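Local structure of SWD1-like protein (Myceliophthora thermophila, 6E29) at residues B[283-288]-B[296-301]. The protein probably serves, through its WD-repeat beta-propeller domain, as a protein-binding subunit of the COMPASS histone H3K4 methyltransferase complex. Numbering follows the deposited sequence.
Sequences GEYVAA and LYIWER
Val286 and Trp299 face each other as an antiparallel hydrogen-bonded pair, Val286 N reaching Trp299 O and Trp299 N reaching Val286 O, each at 2.8 Å. Ala288 and Tyr297 form the next hydrogen-bonded pair, bonded both ways. The packing is tight on the face carrying Val286, Ala288 and Trp299: Ala288 CB meets the six-membered end of the indole edge-on, 3.9 Å from Trp299 CZ3 and in the ring plane, while Trp274 of the same blade and Ile239 of the preceding one close in. On the same face Val286 CG2 lies 3.9 Å from Arg301 CG, the two side chains crossing at about a right angle. Strands 285-290 and 296-300 are the second and third of the four in one blade of a seven-bladed WD-repeat propeller, between inner strand 274-279 and outer strand 306-310. Beyond the last bridge, Arg301 N still bonds to Glu284 O (2.9 Å). A bend at chi3 (42°) brings Arg301 NH1 to Gly283 O, 2.8 Å away; the carbonyl lies near the guanidinium plane, but the donor stands 49° above the carbonyl plane. A salt bridge from NH2 to Glu262 ties this guanidinium to the preceding blade. The reverse face is looser towards Tyr285 and Glu300, both partly exposed: Tyr285 CB rests on Ile298 CG2 at 3.9 Å, and Tyr285 CD1 lies 4.0 Å from Glu300 CB. The Glu300 carboxylate turns away to the backbone nitrogens of His303 and Ser305.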
loop_
_atom_site.group_PDB
_atom_site.type_symbol
_atom_site.label_atom_id
_atom_site.label_comp_id
_atom_site.label_asym_id
_atom_site.label_seq_id
_atom_site.Cartn_x
_atom_site.Cartn_y
_atom_site.Cartn_z
ATOM N N GLY B 283 5.382 3.315 -14.632
ATOM C CA GLY B 283 6.481 3.482 -13.712
ATOM C C GLY B 283 7.371 4.658 -14.023
ATOM O O GLY B 283 8.347 4.901 -13.297
ATOM N N GLU B 284 7.060 5.409 -15.061
ATOM C CA GLU B 284 7.898 6.552 -15.408
ATOM C C GLU B 284 7.958 7.589 -14.292
ATOM O O GLU B 284 9.004 8.214 -14.078
ATOM C CB GLU B 284 7.366 7.227 -16.649
ATOM C CG GLU B 284 8.326 8.354 -17.096
ATOM C CD GLU B 284 7.935 9.039 -18.379
ATOM O OE1 GLU B 284 6.792 8.882 -18.908
ATOM O OE2 GLU B 284 8.816 9.767 -18.884
ATOM N N TYR B 285 6.827 7.876 -13.654
ATOM C CA TYR B 285 6.759 8.976 -12.693
ATOM C C TYR B 285 6.482 8.439 -11.300
ATOM O O TYR B 285 5.793 7.434 -11.120
ATOM C CB TYR B 285 5.642 9.971 -13.023
ATOM C CG TYR B 285 5.785 10.587 -14.373
ATOM C CD1 TYR B 285 6.842 11.433 -14.658
ATOM C CD2 TYR B 285 4.880 10.303 -15.367
ATOM C CE1 TYR B 285 6.982 12.025 -15.962
ATOM C CE2 TYR B 285 5.000 10.859 -16.632
ATOM C CZ TYR B 285 6.053 11.717 -16.928
ATOM O OH TYR B 285 6.175 12.259 -18.196
ATOM N N VAL B 286 6.997 9.164 -10.303
ATOM C CA VAL B 286 6.610 8.993 -8.900
ATOM C C VAL B 286 5.907 10.284 -8.470
ATOM O O VAL B 286 6.462 11.367 -8.640
ATOM C CB VAL B 286 7.848 8.734 -8.003
ATOM C CG1 VAL B 286 7.445 8.751 -6.529
ATOM C CG2 VAL B 286 8.504 7.349 -8.373
ATOM N N ALA B 287 4.720 10.161 -7.875
ATOM C CA ALA B 287 4.011 11.312 -7.320
ATOM C C ALA B 287 3.919 11.157 -5.807
ATOM O O ALA B 287 3.934 10.029 -5.281
ATOM C CB ALA B 287 2.603 11.452 -7.897
ATOM N N ALA B 288 3.818 12.289 -5.114
ATOM C CA ALA B 288 3.577 12.269 -3.677
ATOM C C ALA B 288 2.724 13.465 -3.278
ATOM O O ALA B 288 2.907 14.569 -3.806
ATOM C CB ALA B 288 4.896 12.328 -2.896
ATOM N N LEU B 296 1.093 18.715 -4.677
ATOM C CA LEU B 296 1.524 17.384 -5.081
ATOM C C LEU B 296 2.806 17.534 -5.878
ATOM O O LEU B 296 2.942 18.474 -6.669
ATOM C CB LEU B 296 0.471 16.682 -5.955
ATOM C CG LEU B 296 -0.920 16.449 -5.368
ATOM C CD1 LEU B 296 -1.779 15.827 -6.456
ATOM C CD2 LEU B 296 -0.861 15.479 -4.159
ATOM N N TYR B 297 3.746 16.611 -5.680
ATOM C CA TYR B 297 5.021 16.658 -6.372
ATOM C C TYR B 297 5.075 15.468 -7.307
ATOM O O TYR B 297 4.667 14.375 -6.917
ATOM C CB TYR B 297 6.196 16.594 -5.384
ATOM C CG TYR B 297 6.329 17.926 -4.621
ATOM C CD1 TYR B 297 5.424 18.263 -3.617
ATOM C CD2 TYR B 297 7.356 18.822 -4.908
ATOM C CE1 TYR B 297 5.532 19.469 -2.927
ATOM C CE2 TYR B 297 7.478 20.032 -4.209
ATOM C CZ TYR B 297 6.551 20.341 -3.227
ATOM O OH TYR B 297 6.648 21.527 -2.527
ATOM N N ILE B 298 5.636 15.670 -8.509
ATOM C CA ILE B 298 5.837 14.569 -9.463
ATOM C C ILE B 298 7.299 14.577 -9.912
ATOM O O ILE B 298 7.794 15.593 -10.410
ATOM C CB ILE B 298 4.897 14.687 -10.670
ATOM C CG1 ILE B 298 3.427 14.790 -10.193
ATOM C CG2 ILE B 298 5.061 13.499 -11.579
ATOM C CD1 ILE B 298 2.426 14.991 -11.397
ATOM N N TRP B 299 7.995 13.463 -9.693
ATOM C CA TRP B 299 9.356 13.257 -10.188
ATOM C C TRP B 299 9.359 12.204 -11.299
ATOM O O TRP B 299 8.458 11.354 -11.383
ATOM C CB TRP B 299 10.281 12.785 -9.075
ATOM C CG TRP B 299 10.435 13.693 -7.926
ATOM C CD1 TRP B 299 11.445 14.630 -7.736
ATOM C CD2 TRP B 299 9.635 13.716 -6.732
ATOM N NE1 TRP B 299 11.286 15.237 -6.526
ATOM C CE2 TRP B 299 10.194 14.702 -5.881
ATOM C CE3 TRP B 299 8.504 12.994 -6.295
ATOM C CZ2 TRP B 299 9.640 15.016 -4.629
ATOM C CZ3 TRP B 299 7.964 13.288 -5.044
ATOM C CH2 TRP B 299 8.539 14.288 -4.218
ATOM N N GLU B 300 10.420 12.205 -12.096
ATOM C CA GLU B 300 10.576 11.195 -13.134
ATOM C C GLU B 300 11.737 10.279 -12.766
ATOM O O GLU B 300 12.768 10.738 -12.274
ATOM C CB GLU B 300 10.794 11.843 -14.518
ATOM C CG GLU B 300 11.885 12.888 -14.549
ATOM C CD GLU B 300 13.245 12.250 -14.775
ATOM O OE1 GLU B 300 13.275 11.178 -15.450
ATOM O OE2 GLU B 300 14.244 12.792 -14.241
ATOM N N ARG B 301 11.564 8.987 -12.993
ATOM C CA ARG B 301 12.528 7.966 -12.560
ATOM C C ARG B 301 13.636 7.736 -13.555
ATOM O O ARG B 301 14.587 7.011 -13.243
ATOM C CB ARG B 301 11.839 6.632 -12.377
ATOM C CG ARG B 301 11.059 6.520 -11.148
ATOM C CD ARG B 301 10.610 5.088 -10.967
ATOM N NE ARG B 301 11.656 4.119 -11.284
ATOM C CZ ARG B 301 11.586 3.209 -12.249
ATOM N NH1 ARG B 301 10.492 3.120 -13.014
ATOM N NH2 ARG B 301 12.623 2.397 -12.462
#